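Local coordinates for protein haloacid dehalogenase-like hydrolase (PDB 4EZE) that probably hydrolyses O-phosphoserine to serine and phosphate, the last step of serine biosynthesis, using magnesium as its cofactor, at residues N172-C175 against D176-T179; Q210-K213 against A214-L218; N246-Q249 against T250-L254; A272-L275 against P276-E279; K290-V293 against R294-H298. All coordinates share one frame; numbering follows the deposited sequence.

Contacts 3, 4 and 5 touch in series, 3 on 4 and 4 on 5, and contacts 1 and 2 touch each other. Contacts 1 and 2 lie on the opposite side of the chain's centre from contact 5. The sodium ion is held by Asp114, Asp116 and Asp270. Contact 4 comes closest: the side chain of Asp274 is about 4 Å from the bound sodium ion. Contact 3 reaches into the site through Lys247, whose NZ lies 2.7 Å from Asp274 OD1 in a salt bridge. Contact 5 packs on contact 4, with Ile297 CD1 3.8 Å from Leu278 CB. The Asp176-Arg211 salt bridge joins contacts 1 and 2. The centres of contacts 1 and 5 are 29 Å apart.

Contact 1. Residues N172-C175 against D176-T179; sequences NAVC and DRMT
Val174 and Met178 touch at the end of helix 168-176. Their side chains lie side by side and point the same way, with Val174 CG1 4.0 Å from Met178 CE. Met178 bends at its second torsion (chi2 -44°), and its CG sits 3.4 Å from Val174 O. This is the tight part of the contact. Val174 and Met178 are both buried, and each also touches Glu127 of helix 124-131. Arg177 adds to the same side. Its guanidinium lies with one face over Val174 CA, and NH1 is 4.0 Å from Val174 CG2. Salt bridges to Glu127 and Glu131 hold that group in place. The helix ends here by ordinary backbone bonds that grow less regular. Asp176 N bonds Asn172 O at 2.8 Å. Arg177 N reaches Ala173 O at 3.3 Å and, weakly, Val174 O. Met178 N then bonds Cys175 O at 3.2 Å, from above the carbonyl plane (65° out of it). Helix 168-176 and helix 124-131 probably belong to the helical cap that SerB-type HAD phosphatases insert after the first core strand. Residues 177-179 then start the way back to the core, and the Met178 side chain comes within about 6 Å of that of Asp116, the predicted proton donor. The other side is loose. Ala173 and Asp176 are exposed. Asp176 CG stands beside its own backbone N (chi1 -78°), which brings the carboxylate back to Asn172 O. OD1 lies 3.2 Å from that oxygen, but both are acceptors and do not bond; OD1 pairs instead with Arg211 of helix 206-216.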
loop_
_atom_site.group_PDB
_atom_site.type_symbol
_atom_site.label_atom_id
_atom_site.label_comp_id
_atom_site.label_asym_id
_atom_site.label_seq_id
_atom_site.Cartn_x
_atom_site.Cartn_y
_atom_site.Cartn_z
ATOM N N ASN A 172 -20.085 8.610 -9.353
ATOM C CA ASN A 172 -20.147 8.979 -7.955
ATOM C C ASN A 172 -20.743 7.842 -7.146
ATOM O O ASN A 172 -20.286 7.545 -6.049
ATOM C CB ASN A 172 -20.967 10.249 -7.768
ATOM C CG ASN A 172 -20.182 11.502 -8.084
ATOM O OD1 ASN A 172 -18.974 11.557 -7.889
ATOM N ND2 ASN A 172 -20.872 12.522 -8.562
ATOM N N ALA A 173 -21.770 7.211 -7.696
ATOM C CA ALA A 173 -22.409 6.091 -7.034
ATOM C C ALA A 173 -21.445 4.932 -6.888
ATOM O O ALA A 173 -21.409 4.281 -5.857
ATOM C CB ALA A 173 -23.631 5.659 -7.798
ATOM N N VAL A 174 -20.671 4.672 -7.929
ATOM C CA VAL A 174 -19.696 3.598 -7.888
ATOM C C VAL A 174 -18.640 3.895 -6.842
ATOM O O VAL A 174 -18.225 3.022 -6.094
ATOM C CB VAL A 174 -19.030 3.398 -9.246
ATOM C CG1 VAL A 174 -17.930 2.372 -9.144
ATOM C CG2 VAL A 174 -20.050 2.967 -10.266
ATOM N N CYS A 175 -18.220 5.148 -6.791
ATOM C CA CYS A 175 -17.232 5.585 -5.825
ATOM C C CYS A 175 -17.766 5.429 -4.413
ATOM O O CYS A 175 -17.048 5.037 -3.509
ATOM C CB CYS A 175 -16.856 7.038 -6.075
ATOM S SG CYS A 175 -15.538 7.623 -5.032
ATOM N N ASP A 176 -19.041 5.735 -4.240
ATOM C CA ASP A 176 -19.686 5.671 -2.939
ATOM C C ASP A 176 -19.705 4.270 -2.347
ATOM O O ASP A 176 -19.615 4.109 -1.141
ATOM C CB ASP A 176 -21.089 6.268 -2.995
ATOM C CG ASP A 176 -21.075 7.779 -2.977
ATOM O OD1 ASP A 176 -19.977 8.364 -2.999
ATOM O OD2 ASP A 176 -22.161 8.386 -2.938
ATOM N N ARG A 177 -19.864 3.260 -3.185
ATOM C CA ARG A 177 -19.908 1.888 -2.690
ATOM C C ARG A 177 -18.534 1.206 -2.539
ATOM O O ARG A 177 -18.451 0.043 -2.163
ATOM C CB ARG A 177 -20.883 1.035 -3.499
ATOM C CG ARG A 177 -20.476 0.758 -4.913
ATOM C CD ARG A 177 -21.358 -0.318 -5.490
ATOM N NE ARG A 177 -20.730 -0.982 -6.622
ATOM C CZ ARG A 177 -21.032 -0.732 -7.887
ATOM N NH1 ARG A 177 -21.967 0.159 -8.176
ATOM N NH2 ARG A 177 -20.408 -1.380 -8.857
ATOM N N MET A 178 -17.465 1.930 -2.850
ATOM C CA MET A 178 -16.112 1.421 -2.667
ATOM C C MET A 178 -15.825 1.286 -1.179
ATOM O O MET A 178 -16.333 2.066 -0.386
ATOM C CB MET A 178 -15.094 2.364 -3.302
ATOM C CG MET A 178 -15.149 2.422 -4.810
ATOM S SD MET A 178 -15.300 0.795 -5.556
ATOM C CE MET A 178 -14.636 1.120 -7.173
ATOM N N THR A 179 -15.018 0.304 -0.789
ATOM C CA THR A 179 -14.756 0.112 0.634
ATOM C C THR A 179 -13.307 0.361 1.003
ATOM O O THR A 179 -12.381 -0.159 0.368
ATOM C CB THR A 179 -15.171 -1.294 1.103
ATOM O OG1 THR A 179 -14.742 -2.253 0.136
ATOM C CG2 THR A 179 -16.694 -1.376 1.233
#

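Contact 2. Residues Q210-K213 against A214-L218; sequences QRLK and ARYQL
Leu212 and Tyr216 meet one turn apart near the end of helix 206-216. Their side chains run side by side. Leu212 CD2 comes to the edge of the Tyr216 ring, in its plane, 4.0 Å from CE2. Leu212 O is also at that edge, 3.2 Å from Tyr216 CD2. One ring face is met by Arg215 CG, offset toward the rim. The Arg215 chain bends at chi2 (112°) and chi3 (107°), which brings its guanidinium under Tyr216 OH. The hydroxyl oxygen stands 3.7 Å above the guanidinium plane, over its centre. The next shell is the backbone that turns the chain off the helix. Lys213 O accepts from Leu218 N at 3.1 Å and from Tyr216 N at 3.2 Å, and these donors come from opposite faces of its plane. The Leu218 N bond, a weak Gln217 N to Ala214 O bond and the positive phi of Gln217 (68°) make a Schellman motif. Farther back the helix is regular, with a nearly straight bond of 2.9 Å from Ala214 N to Gln210 O. The extended Lys213 chain passes Leu218 O, with CG 3.5 Å from it, and NZ bonds Asp219 O. Helix 206-216 links parallel strands 197-202 and 220-224 in a beta-alpha-beta unit. Leu218 packs on Thr198 and Ile200 of strand 197-202, Leu212 touches Met115 of helix 115-119, and Arg211 lies against helix 168-176.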
loop_
_atom_site.group_PDB
_atom_site.type_symbol
_atom_site.label_atom_id
_atom_site.label_comp_id
_atom_site.label_asym_id
_atom_site.label_seq_id
_atom_site.Cartn_x
_atom_site.Cartn_y
_atom_site.Cartn_z
ATOM N N GLN A 210 -9.939 12.283 -5.945
ATOM C CA GLN A 210 -10.254 13.504 -5.226
ATOM C C GLN A 210 -11.354 13.276 -4.209
ATOM O O GLN A 210 -11.307 13.790 -3.105
ATOM C CB GLN A 210 -10.604 14.631 -6.192
ATOM C CG GLN A 210 -9.451 15.032 -7.083
ATOM C CD GLN A 210 -8.163 15.229 -6.318
ATOM O OE1 GLN A 210 -8.154 15.802 -5.239
ATOM N NE2 GLN A 210 -7.068 14.755 -6.878
ATOM N N ARG A 211 -12.347 12.492 -4.598
ATOM C CA ARG A 211 -13.469 12.196 -3.733
ATOM C C ARG A 211 -13.000 11.448 -2.491
ATOM O O ARG A 211 -13.426 11.737 -1.381
ATOM C CB ARG A 211 -14.494 11.379 -4.509
ATOM C CG ARG A 211 -15.901 11.444 -3.973
ATOM C CD ARG A 211 -16.891 11.036 -5.048
ATOM N NE ARG A 211 -18.117 10.498 -4.480
ATOM C CZ ARG A 211 -19.228 11.196 -4.302
ATOM N NH1 ARG A 211 -19.269 12.470 -4.652
ATOM N NH2 ARG A 211 -20.293 10.619 -3.773
ATOM N N LEU A 212 -12.098 10.497 -2.687
ATOM C CA LEU A 212 -11.519 9.769 -1.576
ATOM C C LEU A 212 -10.691 10.698 -0.712
ATOM O O LEU A 212 -10.733 10.627 0.507
ATOM C CB LEU A 212 -10.655 8.622 -2.078
ATOM C CG LEU A 212 -11.425 7.460 -2.676
ATOM C CD1 LEU A 212 -10.487 6.486 -3.332
ATOM C CD2 LEU A 212 -12.236 6.787 -1.602
ATOM N N LYS A 213 -9.934 11.580 -1.347
ATOM C CA LYS A 213 -9.135 12.516 -0.583
ATOM C C LYS A 213 -10.029 13.346 0.324
ATOM O O LYS A 213 -9.827 13.396 1.536
ATOM C CB LYS A 213 -8.364 13.460 -1.472
ATOM C CG LYS A 213 -7.937 14.675 -0.694
ATOM C CD LYS A 213 -7.171 15.662 -1.547
ATOM C CE LYS A 213 -7.160 17.017 -0.863
ATOM N NZ LYS A 213 -6.027 17.839 -1.350
ATOM N N ALA A 214 -11.008 14.019 -0.273
ATOM C CA ALA A 214 -11.862 14.908 0.500
ATOM C C ALA A 214 -12.605 14.088 1.548
ATOM O O ALA A 214 -12.641 14.458 2.717
ATOM C CB ALA A 214 -12.810 15.694 -0.402
ATOM N N ARG A 215 -13.135 12.936 1.149
ATOM C CA ARG A 215 -13.871 12.084 2.088
ATOM C C ARG A 215 -13.110 11.662 3.351
ATOM O O ARG A 215 -13.722 11.352 4.364
ATOM C CB ARG A 215 -14.351 10.828 1.374
ATOM C CG ARG A 215 -14.825 9.773 2.339
ATOM C CD ARG A 215 -16.314 9.593 2.212
ATOM N NE ARG A 215 -16.624 8.340 1.546
ATOM C CZ ARG A 215 -17.317 7.358 2.110
ATOM N NH1 ARG A 215 -17.774 7.496 3.348
ATOM N NH2 ARG A 215 -17.562 6.243 1.434
ATOM N N TYR A 216 -11.784 11.613 3.290
ATOM C CA TYR A 216 -11.010 11.113 4.424
ATOM C C TYR A 216 -9.927 12.065 4.836
ATOM O O TYR A 216 -9.022 11.680 5.562
ATOM C CB TYR A 216 -10.366 9.764 4.113
ATOM C CG TYR A 216 -11.367 8.691 3.839
ATOM C CD1 TYR A 216 -12.074 8.110 4.869
ATOM C CD2 TYR A 216 -11.627 8.269 2.556
ATOM C CE1 TYR A 216 -13.022 7.139 4.625
ATOM C CE2 TYR A 216 -12.572 7.288 2.309
ATOM C CZ TYR A 216 -13.261 6.721 3.358
ATOM O OH TYR A 216 -14.205 5.725 3.143
ATOM N N GLN A 217 -9.999 13.300 4.354
ATOM C CA GLN A 217 -9.115 14.337 4.870
ATOM C C GLN A 217 -7.659 14.111 4.504
ATOM O O GLN A 217 -6.790 14.618 5.190
ATOM C CB GLN A 217 -9.207 14.396 6.403
ATOM C CG GLN A 217 -10.577 14.743 6.964
ATOM C CD GLN A 217 -11.066 16.087 6.473
ATOM O OE1 GLN A 217 -11.183 17.037 7.245
ATOM N NE2 GLN A 217 -11.334 16.180 5.174
ATOM N N LEU A 218 -7.380 13.352 3.446
ATOM C CA LEU A 218 -5.993 13.111 3.051
ATOM C C LEU A 218 -5.371 14.440 2.655
ATOM O O LEU A 218 -6.071 15.336 2.200
ATOM C CB LEU A 218 -5.904 12.094 1.904
ATOM C CG LEU A 218 -6.644 10.789 2.186
ATOM C CD1 LEU A 218 -6.424 9.763 1.086
ATOM C CD2 LEU A 218 -6.174 10.256 3.532
#

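Contact 3. Residues N246-Q249 against T250-L254; sequences NKKQ and TLVDL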
loop_
_atom_site.group_PDB
_atom_site.type_symbol
_atom_site.label_atom_id
_atom_site.label_comp_id
_atom_site.label_asym_id
_atom_site.label_seq_id
_atom_site.Cartn_x
_atom_site.Cartn_y
_atom_site.Cartn_z
ATOM N N ASN A 246 5.787 7.622 -13.488
ATOM C CA ASN A 246 5.224 8.875 -12.988
ATOM C C ASN A 246 4.685 8.855 -11.558
ATOM O O ASN A 246 4.558 9.903 -10.920
ATOM C CB ASN A 246 4.191 9.438 -13.943
ATOM C CG ASN A 246 4.781 10.500 -14.842
ATOM O OD1 ASN A 246 4.291 10.754 -15.943
ATOM N ND2 ASN A 246 5.850 11.128 -14.371
ATOM N N LYS A 247 4.361 7.672 -11.049
ATOM C CA LYS A 247 3.889 7.588 -9.678
ATOM C C LYS A 247 5.072 7.826 -8.756
ATOM O O LYS A 247 4.985 8.571 -7.777
ATOM C CB LYS A 247 3.194 6.248 -9.425
ATOM C CG LYS A 247 1.741 6.268 -9.872
ATOM C CD LYS A 247 1.226 4.872 -10.140
ATOM C CE LYS A 247 0.970 4.128 -8.852
ATOM N NZ LYS A 247 0.565 2.740 -9.187
ATOM N N LYS A 248 6.195 7.223 -9.107
ATOM C CA LYS A 248 7.438 7.485 -8.402
ATOM C C LYS A 248 7.779 8.990 -8.453
ATOM O O LYS A 248 8.037 9.631 -7.436
ATOM C CB LYS A 248 8.564 6.659 -9.027
ATOM C CG LYS A 248 9.935 7.195 -8.682
ATOM C CD LYS A 248 11.033 6.260 -9.113
ATOM C CE LYS A 248 12.385 6.829 -8.709
ATOM N NZ LYS A 248 13.432 5.962 -9.301
ATOM N N GLN A 249 7.766 9.545 -9.650
ATOM C CA GLN A 249 8.167 10.934 -9.849
ATOM C C GLN A 249 7.277 11.915 -9.081
ATOM O O GLN A 249 7.746 12.934 -8.580
ATOM C CB GLN A 249 8.157 11.271 -11.342
ATOM C CG GLN A 249 8.800 12.606 -11.640
ATOM C CD GLN A 249 10.280 12.572 -11.336
ATOM O OE1 GLN A 249 11.018 11.753 -11.891
ATOM N NE2 GLN A 249 10.725 13.454 -10.448
ATOM N N THR A 250 5.988 11.618 -9.016
ATOM C CA THR A 250 5.057 12.387 -8.173
ATOM C C THR A 250 5.484 12.278 -6.707
ATOM O O THR A 250 5.453 13.250 -5.964
ATOM C CB THR A 250 3.628 11.832 -8.320
ATOM O OG1 THR A 250 3.290 11.793 -9.707
ATOM C CG2 THR A 250 2.600 12.688 -7.575
ATOM N N LEU A 251 5.893 11.091 -6.279
ATOM C CA LEU A 251 6.346 10.953 -4.902
ATOM C C LEU A 251 7.600 11.775 -4.660
ATOM O O LEU A 251 7.705 12.462 -3.659
ATOM C CB LEU A 251 6.592 9.499 -4.561
ATOM C CG LEU A 251 6.840 9.223 -3.083
ATOM C CD1 LEU A 251 5.769 9.867 -2.203
ATOM C CD2 LEU A 251 6.878 7.714 -2.875
ATOM N N VAL A 252 8.546 11.698 -5.594
ATOM C CA VAL A 252 9.789 12.434 -5.496
ATOM C C VAL A 252 9.502 13.927 -5.420
ATOM O O VAL A 252 9.992 14.634 -4.519
ATOM C CB VAL A 252 10.682 12.163 -6.717
ATOM C CG1 VAL A 252 11.894 13.091 -6.717
ATOM C CG2 VAL A 252 11.127 10.720 -6.704
ATOM N N ASP A 253 8.694 14.400 -6.364
ATOM C CA ASP A 253 8.379 15.831 -6.446
ATOM C C ASP A 253 7.647 16.310 -5.193
ATOM O O ASP A 253 7.850 17.443 -4.749
ATOM C CB ASP A 253 7.607 16.194 -7.743
ATOM C CG ASP A 253 8.374 15.808 -9.046
ATOM O OD1 ASP A 253 9.554 15.397 -8.982
ATOM O OD2 ASP A 253 7.793 15.911 -10.154
ATOM N N LEU A 254 6.823 15.453 -4.594
ATOM C CA LEU A 254 6.053 15.873 -3.416
ATOM C C LEU A 254 6.974 15.950 -2.228
ATOM O O LEU A 254 6.845 16.826 -1.372
ATOM C CB LEU A 254 4.981 14.877 -3.076
ATOM C CG LEU A 254 4.148 15.199 -1.834
ATOM C CD1 LEU A 254 3.469 16.554 -1.952
ATOM C CD2 LEU A 254 3.077 14.128 -1.670
#
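Thr250 folds back on Asn246 within alpha-helix 244-258, one turn along. This helix flanks the parallel sheet of the HAD core. Backbone bonds are regular: Leu251 N to Lys247 O is 3.1 Å, and both Val252 N to Lys248 O and Asp253 N to Gln249 O are 2.8 Å. One bond joins side chain to backbone. Thr250 OG1 stands beside its own N (chi1 -53°) and donates to Asn246 O at 2.6 Å. Thr250 N bonds the same oxygen at 2.9 Å, so two donors grip it. A methyl also packs on a backbone oxygen, with Val252 CG2 3.4 Å from Lys248 O. Outside the two segments, Leu251 and Thr250 pack on Ile201 of strand 197-202. The charged partners of Lys247 lie outside the segments too. Its NZ pairs with Asp274 and, more weakly, with Asp114, the predicted nucleophile; this placing is consistent with the conserved lysine of HAD phosphatases. Side chain meets side chain at Gln249 and Asp253. The bent Gln249 chain brings NE2 2.7 Å from Asp253 OD1. The carboxylate oxygen lies in the amide plane of Gln249, while NE2 approaches it on the syn side, 29° out of the carboxylate plane.

Contact 4. Residues A272-L275 against P276-E279; sequences ANDL and PMLE
Met277 has its CG turned away from its own N (chi1 -178°) and bends at the end of its chain (chi3 81°), while Asp274 keeps CG beside its N (chi1 -73°). These torsions lay the two side chains side by side, with Met277 CE 3.9 Å from Asp274 OD1. Leu278 meets the same residue from the next position: its CG is 3.3 Å from Asp274 O. The backbone supports both. Leu278 N bonds Asp274 O at 2.8 Å, and Glu279 N bonds Leu275 O at 2.7 Å. Before them, Leu275 N bonds Ala272 O at 3.0 Å and closes a short 3-10 turn. Pro276 sits in the first turn of helix 275-280, where its lack of an N-H costs no bond. Met277 N does not bond Asp274 O; a water accepts from it at 2.9 Å and donates to Asn273 O, also at 2.9 Å. The Glu279 chain runs back past Leu275 O, with OE2 3.3 Å away, but two acceptors cannot bond. The turn is consistent with motif IV, the acidic motif of HAD hydrolases. Gly271 N bonds Asp274 OD2, on the carboxylate whose other oxygen faces Lys247. Asp270, just before the turn, binds the sodium ion. Helix 275-280 is wedged between two others: Pro276 and Met277 face helix 244-258, Leu275 and Leu278 touch Val293 of helix 291-296, and Met277 and Leu278 also rest on Ala267 of strand 265-269.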
loop_
_atom_site.group_PDB
_atom_site.type_symbol
_atom_site.label_atom_id
_atom_site.label_comp_id
_atom_site.label_asym_id
_atom_site.label_seq_id
_atom_site.Cartn_x
_atom_site.Cartn_y
_atom_site.Cartn_z
ATOM N N ALA A 272 2.373 -4.382 -9.681
ATOM C CA ALA A 272 3.606 -4.091 -10.402
ATOM C C ALA A 272 3.761 -2.601 -10.726
ATOM O O ALA A 272 4.865 -2.093 -10.680
ATOM C CB ALA A 272 3.707 -4.924 -11.670
ATOM N N ASN A 273 2.676 -1.898 -11.059
ATOM C CA ASN A 273 2.827 -0.479 -11.390
ATOM C C ASN A 273 3.176 0.385 -10.168
ATOM O O ASN A 273 3.336 1.592 -10.289
ATOM C CB ASN A 273 1.620 0.084 -12.161
ATOM C CG ASN A 273 0.311 -0.138 -11.448
ATOM O OD1 ASN A 273 0.235 -0.091 -10.213
ATOM N ND2 ASN A 273 -0.738 -0.390 -12.221
ATOM N N ASP A 274 3.332 -0.272 -9.011
ATOM C CA ASP A 274 3.692 0.368 -7.755
ATOM C C ASP A 274 5.189 0.163 -7.451
ATOM O O ASP A 274 5.774 0.885 -6.633
ATOM C CB ASP A 274 2.850 -0.201 -6.596
ATOM C CG ASP A 274 1.394 0.258 -6.623
ATOM O OD1 ASP A 274 1.144 1.444 -6.872
ATOM O OD2 ASP A 274 0.490 -0.567 -6.366
ATOM N N LEU A 275 5.818 -0.815 -8.092
ATOM C CA LEU A 275 7.229 -1.116 -7.750
ATOM C C LEU A 275 8.202 0.089 -7.730
ATOM O O LEU A 275 8.967 0.258 -6.766
ATOM C CB LEU A 275 7.787 -2.238 -8.617
ATOM C CG LEU A 275 7.326 -3.644 -8.211
ATOM C CD1 LEU A 275 7.762 -4.657 -9.256
ATOM C CD2 LEU A 275 7.892 -4.046 -6.861
ATOM N N PRO A 276 8.205 0.917 -8.793
ATOM C CA PRO A 276 9.145 2.043 -8.808
ATOM C C PRO A 276 8.936 2.940 -7.605
ATOM O O PRO A 276 9.893 3.296 -6.914
ATOM C CB PRO A 276 8.775 2.768 -10.090
ATOM C CG PRO A 276 8.336 1.664 -10.986
ATOM C CD PRO A 276 7.565 0.726 -10.105
ATOM N N MET A 277 7.677 3.264 -7.343
ATOM C CA MET A 277 7.307 4.053 -6.182
ATOM C C MET A 277 7.659 3.378 -4.854
ATOM O O MET A 277 8.122 4.031 -3.925
ATOM C CB MET A 277 5.816 4.367 -6.229
ATOM C CG MET A 277 5.326 5.220 -5.091
ATOM S SD MET A 277 3.606 5.709 -5.313
ATOM C CE MET A 277 2.762 4.229 -4.749
ATOM N N LEU A 278 7.436 2.080 -4.738
ATOM C CA LEU A 278 7.754 1.413 -3.470
ATOM C C LEU A 278 9.258 1.215 -3.291
ATOM O O LEU A 278 9.777 1.235 -2.160
ATOM C CB LEU A 278 7.062 0.055 -3.368
ATOM C CG LEU A 278 5.548 -0.023 -3.497
ATOM C CD1 LEU A 278 5.158 -1.485 -3.433
ATOM C CD2 LEU A 278 4.876 0.730 -2.371
ATOM N N GLU A 279 9.955 0.990 -4.398
ATOM C CA GLU A 279 11.395 0.791 -4.321
ATOM C C GLU A 279 12.075 2.096 -3.984
ATOM O O GLU A 279 13.077 2.115 -3.274
ATOM C CB GLU A 279 11.951 0.214 -5.610
ATOM C CG GLU A 279 11.762 -1.293 -5.701
ATOM C CD GLU A 279 12.057 -1.831 -7.090
ATOM O OE1 GLU A 279 12.666 -2.916 -7.184
ATOM O OE2 GLU A 279 11.682 -1.175 -8.089
HETATM O O HOH W 1 5.348 3.278 -9.153
#

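Contact 5. Residues K290-V293 against R294-H298; sequences KPVV and REKIH
Val293 and Ile297 make a local contact, four residues apart, at the end of the short helix 291-296 near the edge of the parallel sheet. Their side chains lie side by side and point the same way, with Val293 CG1 4.0 Å from Ile297 CG1. Both are buried, and both pack on Leu275 and Leu278 of helix 275-280. Val293 CG1 is anti to N (chi1 -174°) and beside the carbonyl carbon, which sets it alongside Ile297 CG1. The backbone closes the same turn: Ile297 N bonds Val293 O at 2.9 Å. Lys296 N gives this oxygen a second, weak bond. At the other end Lys290 is the N-cap, and its O takes Arg294 N at 2.9 Å. Pro291 opens the helix, and the Glu295 N to Pro291 O bond is weak at 3.2 Å. The outer side is looser. Val292 CG2 lies 3.9 Å from Lys296 NZ, and both residues are exposed. His298 stacks on Tyr84 and bonds Glu295 O only weakly. The Lys290 side chain is about 7 Å from the bound sodium ion, with a long, weak ion pair from NZ to Asp270 OD2. The helix is the crossover of a beta-alpha-beta unit, joining strands 283-287 and 299-301 at one edge of the Rossmann-like HAD core.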
loop_
_atom_site.group_PDB
_atom_site.type_symbol
_atom_site.label_atom_id
_atom_site.label_comp_id
_atom_site.label_asym_id
_atom_site.label_seq_id
_atom_site.Cartn_x
_atom_site.Cartn_y
_atom_site.Cartn_z
ATOM N N LYS A 290 0.727 -8.609 -5.273
ATOM C CA LYS A 290 1.097 -9.538 -6.342
ATOM C C LYS A 290 2.445 -10.197 -6.078
ATOM O O LYS A 290 3.355 -9.571 -5.521
ATOM C CB LYS A 290 1.156 -8.817 -7.683
ATOM C CG LYS A 290 -0.155 -8.159 -8.083
ATOM C CD LYS A 290 -1.271 -9.187 -8.143
ATOM C CE LYS A 290 -2.391 -8.701 -9.044
ATOM N NZ LYS A 290 -2.643 -7.247 -8.824
ATOM N N PRO A 291 2.580 -11.460 -6.499
ATOM C CA PRO A 291 3.812 -12.244 -6.357
ATOM C C PRO A 291 5.090 -11.479 -6.750
ATOM O O PRO A 291 6.087 -11.529 -6.025
ATOM C CB PRO A 291 3.569 -13.434 -7.297
ATOM C CG PRO A 291 2.082 -13.628 -7.234
ATOM C CD PRO A 291 1.495 -12.236 -7.133
ATOM N N VAL A 292 5.067 -10.764 -7.869
ATOM C CA VAL A 292 6.279 -10.081 -8.309
ATOM C C VAL A 292 6.664 -8.948 -7.353
ATOM O O VAL A 292 7.845 -8.635 -7.201
ATOM C CB VAL A 292 6.180 -9.545 -9.753
ATOM C CG1 VAL A 292 5.056 -8.524 -9.878
ATOM C CG2 VAL A 292 7.519 -8.936 -10.167
ATOM N N VAL A 293 5.661 -8.355 -6.706
ATOM C CA VAL A 293 5.889 -7.342 -5.683
ATOM C C VAL A 293 6.350 -7.977 -4.368
ATOM O O VAL A 293 7.293 -7.497 -3.745
ATOM C CB VAL A 293 4.635 -6.471 -5.438
ATOM C CG1 VAL A 293 4.951 -5.339 -4.467
ATOM C CG2 VAL A 293 4.127 -5.901 -6.753
ATOM N N ARG A 294 5.707 -9.054 -3.929
ATOM C CA ARG A 294 6.105 -9.696 -2.684
ATOM C C ARG A 294 7.590 -10.107 -2.754
ATOM O O ARG A 294 8.253 -10.288 -1.738
ATOM C CB ARG A 294 5.188 -10.892 -2.379
ATOM C CG ARG A 294 3.749 -10.518 -1.999
ATOM C CD ARG A 294 2.808 -11.723 -2.077
ATOM N NE ARG A 294 1.526 -11.522 -1.393
ATOM C CZ ARG A 294 1.209 -12.073 -0.216
ATOM N NH1 ARG A 294 2.092 -12.863 0.385
ATOM N NH2 ARG A 294 0.015 -11.845 0.362
ATOM N N GLU A 295 8.120 -10.244 -3.963
ATOM C CA GLU A 295 9.498 -10.705 -4.100
ATOM C C GLU A 295 10.531 -9.600 -4.063
ATOM O O GLU A 295 11.651 -9.815 -3.605
ATOM C CB GLU A 295 9.687 -11.552 -5.354
ATOM C CG GLU A 295 9.129 -12.958 -5.223
ATOM C CD GLU A 295 9.667 -13.886 -6.293
ATOM O OE1 GLU A 295 10.867 -13.769 -6.624
ATOM O OE2 GLU A 295 8.893 -14.728 -6.800
ATOM N N LYS A 296 10.188 -8.412 -4.541
ATOM C CA LYS A 296 11.138 -7.312 -4.408
ATOM C C LYS A 296 10.952 -6.518 -3.117
ATOM O O LYS A 296 11.907 -5.929 -2.616
ATOM C CB LYS A 296 11.085 -6.385 -5.622
ATOM C CG LYS A 296 11.524 -7.056 -6.911
ATOM C CD LYS A 296 12.081 -6.047 -7.902
ATOM C CE LYS A 296 12.204 -6.654 -9.290
ATOM N NZ LYS A 296 10.870 -7.033 -9.839
ATOM N N ILE A 297 9.738 -6.501 -2.567
ATOM C CA ILE A 297 9.482 -5.655 -1.396
ATOM C C ILE A 297 9.280 -6.449 -0.123
ATOM O O ILE A 297 8.350 -7.241 -0.015
ATOM C CB ILE A 297 8.283 -4.723 -1.601
ATOM C CG1 ILE A 297 8.408 -3.988 -2.946
ATOM C CG2 ILE A 297 8.166 -3.784 -0.409
ATOM C CD1 ILE A 297 9.455 -2.883 -2.988
ATOM N N HIS A 298 10.138 -6.181 0.855
ATOM C CA HIS A 298 10.316 -7.035 2.017
ATOM C C HIS A 298 9.558 -6.615 3.268
ATOM O O HIS A 298 9.419 -7.404 4.219
ATOM C CB HIS A 298 11.809 -7.170 2.294
ATOM C CG HIS A 298 12.558 -7.792 1.162
ATOM N ND1 HIS A 298 13.904 -8.078 1.222
ATOM C CD2 HIS A 298 12.135 -8.214 -0.053
ATOM C CE1 HIS A 298 14.284 -8.626 0.082
ATOM N NE2 HIS A 298 13.230 -8.718 -0.709
#